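Local atomic coordinates of putative pectin lyase (Geobacillus virus E2, PDB entry 7CHU), a protein that serves as a tailspike of a deep-sea thermophilic bacteriophage, a trimer with a pectate lyase-like beta-helix that probably binds or cleaves polysaccharide on the host cell surface. Residues L405-G408 with G409-A412; N452-T456 with D457-V461; T470-G473 with I474-K477. One frame throughout, in Å; residues are numbered along the deposited sequence.

Contact 1. Residues L405-G408 with G409-A412; sequences LDQG and GRLA
Arg410 lies alongside Gln407, both side chains pointing the same way, with guanidinium and amide planes only 18° apart. The extended arginine chain runs beside Gln407 and brings Arg410 NH1 to 3.1 Å from Gln407 O, with that oxygen close to the guanidinium plane. Gln407 O also accepts Arg410 N at 3.0 Å, and the two donors come from opposite faces of the carbonyl plane. In return Gln407 N gives a nearly straight bond to Arg410 O (2.9 Å). The far end of the guanidinium is committed as well, since NH2 forms a salt bridge with Asp444. Ala412 sits two residues on, on the same face of the sheet, where Ala412 CB touches both Gln407 CB (3.6 Å) and Leu405 CD2 (3.7 Å); its backbone N and O pair with Leu405 O and N. At the tip, the main chain of Gly409 is held by Asp406, whose CG, anti to the backbone N (chi1 179°), sets OD1 2.7 Å from Gly409 N. Gly408 and Gly409 both have positive phi, as the turn requires. On the Asp406 and Leu411 face, Trp399 and Tyr403 of the second subunit pack against the strands. Two strands closed by a type I' turn over Gly408 and Gly409 make this a two-residue beta hairpin.

Contact 2. Residues N452-T456 with D457-V461; sequences NASGT and DNSNV
Ser454 and Ser459 meet hydroxyl to hydroxyl across a surface loop in which two turns follow one another: an ST turn begun by Ser454 and a type II beta turn from Thr456 to Ser459. The loop links strand 446-451 to strand 459-469. It starts at Asn452, whose carbonyl O takes a hydrogen bond from NE2 of Gln426, while OE1 of the same glutamine accepts the backbone N of Ser454; one side-chain amide thus ties down the entry of the loop. Leu471 of the third subunit packs against Asn452. Ser454 OG lies between the backbone N and the carbonyl carbon (chi1 80°), which places it to accept Thr456 N at 3.0 Å along an almost straight path of 170°, the bond that defines the ST turn. Ser454 OG is also 2.7 Å from Ser459 OG, a hydrogen bond in which either hydroxyl could donate. Ser459 holds its own OG in the equivalent rotamer. Ser454 CB itself lies 3.9 Å from Val461 CG1, the apolar part of the contact. Gly455 follows with positive phi, and its backbone is bonded to Gly429. Thr456 then opens the type II turn, whose two middle positions are filled by Asp457 and Asn458, the latter in the left-handed third place (phi 64°). Asp457 OD1 is taken by the backbone N of that same Gly429, and Asn458 OD1 by Asn379 ND2. The closing bond is weak: Ser459 N stands 3.4 Å from Thr456 O. Alongside it, the CB atoms of Thr456 and Ser459 lie 4.1 Å apart.

Contact 3. Residues T470-G473 with I474-K477; sequences TLDG and IKPK
Lys475 runs its fully extended side chain back over the bend, crossing Thr470 at about a right angle and meeting Asp472 at a slant. Its CG is anti to the carbonyl carbon and every later torsion is close to 180°, so the straight chain carries the ammonium group to the carboxylate. Lys475 NZ makes a salt bridge at 2.9 Å with Asp472 OD1, which receives it on its syn lone pair, the one on the side of the other oxygen. Asp472 points its CB away from the lysine's strand; with CG between the backbone N and the carbonyl carbon (chi1 55°), OD1 nevertheless swings round to the lysine. The shaft of the lysine also takes part: Lys475 CE passes 3.5 Å from Thr470 OG1, and Lys475 CG lies 3.7 Å from Gly473 O. The threonine hydroxyl and the ammonium group are joined through a water, which accepts from Lys475 NZ at 2.7 Å and is hydrogen-bonded to Thr470 OG1 at 2.9 Å. All this closes the connection of a beta hairpin between strand 459-469 and strand 474-476. Inside it Thr470 forms an ST turn, its OG1 accepting Asp472 N at 3.3 Å and, more weakly, Gly473 N, while its backbone N bonds to Gly473 O. Neighbouring subunits pack on the turn: Leu491 of the third subunit lies against both Asp472 and Lys475, and Ile474, whose CB points away from 470-473, meets Val478 of the second subunit. Further along the strand, Lys477 bends back so that NZ donates both to Asn468 OD1 and to Lys475 O, 3.1 Å away and approached from above its carbonyl plane.

How the contacts relate
The three contacts follow in series along the chain, in the mainly antiparallel strands that come after the parallel beta-helix coils. Contact 1 closes the hairpin of strands 402-407 and 410-415, contact 2 turns from strand 446-451 into strand 459-469, and contact 3 turns from the far end of that strand into strand 474-476. Centres of contacts 1 and 2 lie about 20 Å apart, as do those of contacts 1 and 3; contacts 2 and 3 are about 29 Å apart. None touches another within a chain. Contact 3 lies against both other subunits, contact 1 against the second through its strands, and contact 2 touches the third through Asn452 alone, which meets Leu471 of that subunit's contact 3.

Contact 1. Residues L405-G408 with G409-A412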
ATOM      1  N   LEU A 405      20.913   7.919  20.520  1.00 16.73           N
ATOM      2  CA  LEU A 405      21.688   6.799  20.022  1.00 14.29           C
ATOM      3  C   LEU A 405      21.978   5.791  21.125  1.00 16.41           C
ATOM      4  O   LEU A 405      21.772   6.033  22.323  1.00 14.06           O
ATOM      5  CB  LEU A 405      22.995   7.293  19.382  1.00 16.45           C
ATOM      6  CG  LEU A 405      24.067   7.765  20.381  1.00 18.63           C
ATOM      7  CD1 LEU A 405      25.456   7.489  19.807  1.00 16.62           C
ATOM      8  CD2 LEU A 405      23.862   9.240  20.744  1.00 15.84           C
ATOM      9  N   ASP A 406      22.399   4.623  20.671  1.00 16.46           N
ATOM     10  CA  ASP A 406      22.962   3.576  21.512  1.00 17.34           C
ATOM     11  C   ASP A 406      24.450   3.878  21.668  1.00 17.37           C
ATOM     12  O   ASP A 406      25.196   3.846  20.686  1.00 19.63           O
ATOM     13  CB  ASP A 406      22.732   2.220  20.847  1.00 18.25           C
ATOM     14  CG  ASP A 406      23.318   1.054  21.637  1.00 24.24           C
ATOM     15  OD1 ASP A 406      23.972   1.269  22.689  1.00 22.22           O
ATOM     16  OD2 ASP A 406      23.112  -0.093  21.193  1.00 23.27           O
ATOM     17  N   GLN A 407      24.884   4.171  22.887  1.00 16.42           N
ATOM     18  CA  GLN A 407      26.295   4.472  23.144  1.00 19.05           C
ATOM     19  C   GLN A 407      26.854   3.334  23.994  1.00 19.58           C
ATOM     20  O   GLN A 407      26.816   3.379  25.222  1.00 18.26           O
ATOM     21  CB  GLN A 407      26.471   5.834  23.816  1.00 17.62           C
ATOM     22  CG  GLN A 407      27.872   6.465  23.592  1.00 18.27           C
ATOM     23  CD  GLN A 407      28.992   5.664  24.226  1.00 22.85           C
ATOM     24  OE1 GLN A 407      29.323   5.863  25.394  1.00 24.48           O
ATOM     25  NE2 GLN A 407      29.534   4.717  23.486  1.00 23.47           N
ATOM     26  N   GLY A 408      27.374   2.315  23.320  1.00 20.31           N
ATOM     27  CA  GLY A 408      27.880   1.133  23.988  1.00 24.62           C
ATOM     28  C   GLY A 408      26.916   0.522  24.980  1.00 20.91           C
ATOM     29  O   GLY A 408      27.322   0.145  26.081  1.00 23.50           O
ATOM     30  N   GLY A 409      25.639   0.438  24.626  1.00 22.31           N
ATOM     31  CA  GLY A 409      24.637  -0.120  25.519  1.00 20.85           C
ATOM     32  C   GLY A 409      23.929   0.890  26.392  1.00 21.23           C
ATOM     33  O   GLY A 409      23.023   0.514  27.138  1.00 22.21           O
ATOM     34  N   ARG A 410      24.312   2.155  26.323  1.00 18.55           N
ATOM     35  CA  ARG A 410      23.666   3.210  27.075  1.00 15.05           C
ATOM     36  C   ARG A 410      22.662   3.956  26.198  1.00 16.88           C
ATOM     37  O   ARG A 410      22.807   4.025  24.972  1.00 18.90           O
ATOM     38  CB  ARG A 410      24.717   4.175  27.622  1.00 18.34           C
ATOM     39  CG  ARG A 410      25.924   3.497  28.344  1.00 18.03           C
ATOM     40  CD  ARG A 410      27.050   4.518  28.554  1.00 21.09           C
ATOM     41  NE  ARG A 410      28.233   3.943  29.192  1.00 18.08           N
ATOM     42  CZ  ARG A 410      29.198   3.277  28.553  1.00 22.97           C
ATOM     43  NH1 ARG A 410      29.138   3.081  27.236  1.00 19.80           N
ATOM     44  NH2 ARG A 410      30.234   2.791  29.243  1.00 24.08           N
ATOM     45  N   LEU A 411      21.649   4.536  26.836  1.00 16.17           N
ATOM     46  CA  LEU A 411      20.763   5.472  26.142  1.00 18.44           C
ATOM     47  C   LEU A 411      21.438   6.838  26.137  1.00 19.33           C
ATOM     48  O   LEU A 411      21.797   7.362  27.199  1.00 19.59           O
ATOM     49  CB  LEU A 411      19.392   5.545  26.812  1.00 13.51           C
ATOM     50  CG  LEU A 411      18.442   6.686  26.427  1.00 15.45           C
ATOM     51  CD1 LEU A 411      18.174   6.701  24.923  1.00 17.82           C
ATOM     52  CD2 LEU A 411      17.141   6.591  27.209  1.00 16.14           C
ATOM     53  N   ALA A 412      21.672   7.393  24.956  1.00 16.03           N
ATOM     54  CA  ALA A 412      22.486   8.598  24.864  1.00 15.66           C
ATOM     55  C   ALA A 412      21.805   9.690  24.046  1.00 18.38           C
ATOM     56  O   ALA A 412      21.154   9.418  23.028  1.00 20.09           O
ATOM     57  CB  ALA A 412      23.852   8.276  24.275  1.00 16.79           C
TER

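Contact 2. Residues N452-T456 with D457-V461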
ATOM      1  N   ASN A 452      36.238  19.200  23.172  1.00 21.99           N
ATOM      2  CA  ASN A 452      36.460  20.432  22.429  1.00 25.61           C
ATOM      3  C   ASN A 452      36.272  20.219  20.926  1.00 24.54           C
ATOM      4  O   ASN A 452      36.314  19.098  20.416  1.00 23.91           O
ATOM      5  CB  ASN A 452      37.868  20.973  22.683  1.00 32.25           C
ATOM      6  CG  ASN A 452      37.938  21.822  23.919  1.00 24.76           C
ATOM      7  OD1 ASN A 452      38.670  21.513  24.848  1.00 35.19           O
ATOM      8  ND2 ASN A 452      37.160  22.887  23.945  1.00 29.66           N
ATOM      9  N   ALA A 453      36.083  21.327  20.212  1.00 21.00           N
ATOM     10  CA  ALA A 453      36.108  21.288  18.757  1.00 24.21           C
ATOM     11  C   ALA A 453      37.442  20.742  18.271  1.00 26.73           C
ATOM     12  O   ALA A 453      38.506  21.186  18.709  1.00 28.16           O
ATOM     13  CB  ALA A 453      35.866  22.679  18.180  1.00 26.84           C
ATOM     14  N   SER A 454      37.375  19.750  17.383  1.00 26.62           N
ATOM     15  CA  SER A 454      38.561  19.113  16.819  1.00 31.86           C
ATOM     16  C   SER A 454      39.251  19.942  15.739  1.00 32.04           C
ATOM     17  O   SER A 454      40.455  19.770  15.535  1.00 31.27           O
ATOM     18  CB  SER A 454      38.184  17.750  16.223  1.00 30.19           C
ATOM     19  OG  SER A 454      37.604  17.953  14.941  1.00 28.82           O
ATOM     20  N   GLY A 455      38.525  20.802  15.032  1.00 31.03           N
ATOM     21  CA  GLY A 455      39.063  21.470  13.867  1.00 32.67           C
ATOM     22  C   GLY A 455      38.815  20.769  12.543  1.00 37.13           C
ATOM     23  O   GLY A 455      38.985  21.391  11.489  1.00 41.78           O
ATOM     24  N   THR A 456      38.389  19.509  12.550  1.00 34.55           N
ATOM     25  CA  THR A 456      38.232  18.746  11.315  1.00 38.34           C
ATOM     26  C   THR A 456      36.889  18.033  11.312  1.00 33.31           C
ATOM     27  O   THR A 456      36.587  17.280  12.242  1.00 36.35           O
ATOM     28  CB  THR A 456      39.375  17.732  11.160  1.00 39.10           C
ATOM     29  OG1 THR A 456      40.621  18.435  11.135  1.00 37.91           O
ATOM     30  CG2 THR A 456      39.224  16.926   9.871  1.00 37.06           C
ATOM     31  N   ASP A 457      36.076  18.275  10.282  1.00 35.98           N
ATOM     32  CA  ASP A 457      34.787  17.601  10.210  1.00 31.16           C
ATOM     33  C   ASP A 457      34.975  16.089  10.167  1.00 33.35           C
ATOM     34  O   ASP A 457      35.915  15.576   9.550  1.00 34.22           O
ATOM     35  CB  ASP A 457      33.986  18.053   8.982  1.00 36.15           C
ATOM     36  CG  ASP A 457      33.625  19.526   9.009  1.00 36.38           C
ATOM     37  OD1 ASP A 457      33.528  20.129  10.100  1.00 34.81           O
ATOM     38  OD2 ASP A 457      33.402  20.078   7.910  1.00 46.42           O
ATOM     39  N   ASN A 458      34.077  15.378  10.849  1.00 31.89           N
ATOM     40  CA  ASN A 458      34.002  13.910  10.831  1.00 32.71           C
ATOM     41  C   ASN A 458      35.234  13.236  11.433  1.00 31.16           C
ATOM     42  O   ASN A 458      35.500  12.066  11.150  1.00 35.36           O
ATOM     43  CB  ASN A 458      33.738  13.383   9.415  1.00 32.71           C
ATOM     44  CG  ASN A 458      32.362  13.767   8.903  1.00 32.62           C
ATOM     45  OD1 ASN A 458      31.380  13.714   9.642  1.00 37.02           O
ATOM     46  ND2 ASN A 458      32.281  14.145   7.631  1.00 35.60           N
ATOM     47  N   SER A 459      35.967  13.941  12.295  1.00 27.98           N
ATOM     48  CA  SER A 459      37.152  13.411  12.955  1.00 29.81           C
ATOM     49  C   SER A 459      36.795  12.611  14.221  1.00 31.14           C
ATOM     50  O   SER A 459      35.696  12.711  14.770  1.00 28.21           O
ATOM     51  CB  SER A 459      38.096  14.553  13.320  1.00 28.85           C
ATOM     52  OG  SER A 459      37.602  15.273  14.432  1.00 35.54           O
ATOM     53  N   ASN A 460      37.758  11.819  14.692  1.00 26.51           N
ATOM     54  CA  ASN A 460      37.600  11.052  15.922  1.00 29.68           C
ATOM     55  C   ASN A 460      37.996  11.903  17.117  1.00 28.21           C
ATOM     56  O   ASN A 460      39.044  12.554  17.102  1.00 28.98           O
ATOM     57  CB  ASN A 460      38.448   9.779  15.887  1.00 25.86           C
ATOM     58  CG  ASN A 460      37.968   8.800  14.843  1.00 29.00           C
ATOM     59  OD1 ASN A 460      36.798   8.825  14.452  1.00 28.66           O
ATOM     60  ND2 ASN A 460      38.862   7.929  14.382  1.00 28.29           N
ATOM     61  N   VAL A 461      37.151  11.900  18.149  1.00 22.49           N
ATOM     62  CA  VAL A 461      37.417  12.665  19.363  1.00 24.64           C
ATOM     63  C   VAL A 461      37.322  11.758  20.589  1.00 25.71           C
ATOM     64  O   VAL A 461      36.759  10.660  20.549  1.00 24.84           O
ATOM     65  CB  VAL A 461      36.456  13.867  19.509  1.00 26.55           C
ATOM     66  CG1 VAL A 461      36.645  14.834  18.358  1.00 25.60           C
ATOM     67  CG2 VAL A 461      34.993  13.390  19.588  1.00 20.55           C
TER

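Contact 3. Residues T470-G473 with I474-K477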
ATOM      1  N   THR A 470      25.072   8.757  40.342  1.00 15.48           N
ATOM      2  CA  THR A 470      24.865   7.335  40.620  1.00 17.27           C
ATOM      3  C   THR A 470      24.093   7.142  41.925  1.00 14.72           C
ATOM      4  O   THR A 470      23.714   8.092  42.606  1.00 15.34           O
ATOM      5  CB  THR A 470      26.199   6.570  40.660  1.00 19.77           C
ATOM      6  OG1 THR A 470      26.860   6.772  41.923  1.00 17.77           O
ATOM      7  CG2 THR A 470      27.109   7.000  39.525  1.00 21.81           C
ATOM      8  N   LEU A 471      23.879   5.871  42.272  1.00 14.46           N
ATOM      9  CA  LEU A 471      23.141   5.524  43.474  1.00 17.60           C
ATOM     10  C   LEU A 471      23.900   5.887  44.733  1.00 21.01           C
ATOM     11  O   LEU A 471      23.285   5.993  45.796  1.00 19.84           O
ATOM     12  CB  LEU A 471      22.825   4.030  43.494  1.00 22.44           C
ATOM     13  CG  LEU A 471      21.677   3.618  42.563  1.00 21.61           C
ATOM     14  CD1 LEU A 471      21.785   2.132  42.248  1.00 25.34           C
ATOM     15  CD2 LEU A 471      20.337   3.941  43.179  1.00 22.26           C
ATOM     16  N   ASP A 472      25.208   6.098  44.652  1.00 18.09           N
ATOM     17  CA  ASP A 472      25.945   6.404  45.866  1.00 21.66           C
ATOM     18  C   ASP A 472      26.577   7.793  45.851  1.00 24.62           C
ATOM     19  O   ASP A 472      27.194   8.181  46.852  1.00 24.81           O
ATOM     20  CB  ASP A 472      26.985   5.312  46.147  1.00 23.07           C
ATOM     21  CG  ASP A 472      27.937   5.078  44.996  1.00 25.90           C
ATOM     22  OD1 ASP A 472      28.316   6.039  44.273  1.00 32.14           O
ATOM     23  OD2 ASP A 472      28.330   3.909  44.809  1.00 31.99           O
ATOM     24  N   GLY A 473      26.419   8.571  44.777  1.00 18.37           N
ATOM     25  CA  GLY A 473      26.798   9.967  44.868  1.00 16.25           C
ATOM     26  C   GLY A 473      26.672  10.778  43.590  1.00 19.09           C
ATOM     27  O   GLY A 473      26.542  10.211  42.497  1.00 16.67           O
ATOM     28  N   ILE A 474      26.674  12.106  43.740  1.00 15.60           N
ATOM     29  CA  ILE A 474      26.790  13.042  42.622  1.00 18.43           C
ATOM     30  C   ILE A 474      28.271  13.330  42.470  1.00 18.12           C
ATOM     31  O   ILE A 474      28.893  13.867  43.399  1.00 16.99           O
ATOM     32  CB  ILE A 474      26.020  14.348  42.886  1.00 18.48           C
ATOM     33  CG1 ILE A 474      24.595  14.108  43.408  1.00 19.13           C
ATOM     34  CG2 ILE A 474      26.136  15.312  41.683  1.00 18.94           C
ATOM     35  CD1 ILE A 474      23.721  13.260  42.539  1.00 17.47           C
ATOM     36  N   LYS A 475      28.843  12.971  41.317  1.00 14.45           N
ATOM     37  CA  LYS A 475      30.294  12.817  41.171  1.00 19.64           C
ATOM     38  C   LYS A 475      30.875  13.755  40.125  1.00 20.32           C
ATOM     39  O   LYS A 475      31.084  13.358  38.967  1.00 20.74           O
ATOM     40  CB  LYS A 475      30.649  11.365  40.844  1.00 21.81           C
ATOM     41  CG  LYS A 475      30.166  10.378  41.903  1.00 18.25           C
ATOM     42  CD  LYS A 475      30.549   8.927  41.560  1.00 20.66           C
ATOM     43  CE  LYS A 475      30.025   7.972  42.627  1.00 27.36           C
ATOM     44  NZ  LYS A 475      30.435   6.530  42.416  1.00 28.82           N
ATOM     45  N   PRO A 476      31.192  14.997  40.495  1.00 19.12           N
ATOM     46  CA  PRO A 476      31.750  15.939  39.519  1.00 20.02           C
ATOM     47  C   PRO A 476      33.230  15.669  39.281  1.00 23.75           C
ATOM     48  O   PRO A 476      34.012  15.528  40.228  1.00 20.18           O
ATOM     49  CB  PRO A 476      31.532  17.303  40.183  1.00 20.71           C
ATOM     50  CG  PRO A 476      31.607  17.012  41.651  1.00 20.79           C
ATOM     51  CD  PRO A 476      31.015  15.623  41.825  1.00 21.58           C
ATOM     52  N   LYS A 477      33.607  15.593  38.006  1.00 19.73           N
ATOM     53  CA  LYS A 477      35.002  15.434  37.608  1.00 19.89           C
ATOM     54  C   LYS A 477      35.682  16.766  37.361  1.00 22.23           C
ATOM     55  O   LYS A 477      36.885  16.798  37.089  1.00 25.42           O
ATOM     56  CB  LYS A 477      35.108  14.572  36.342  1.00 22.60           C
ATOM     57  CG  LYS A 477      34.391  13.217  36.445  1.00 28.16           C
ATOM     58  CD  LYS A 477      34.929  12.433  37.629  1.00 29.28           C
ATOM     59  CE  LYS A 477      34.354  11.010  37.739  1.00 34.84           C
ATOM     60  NZ  LYS A 477      32.915  10.978  38.157  1.00 31.38           N
TER
HETATM   61  O   HOH W   1      28.665   4.498  41.944  1.00 27.53           O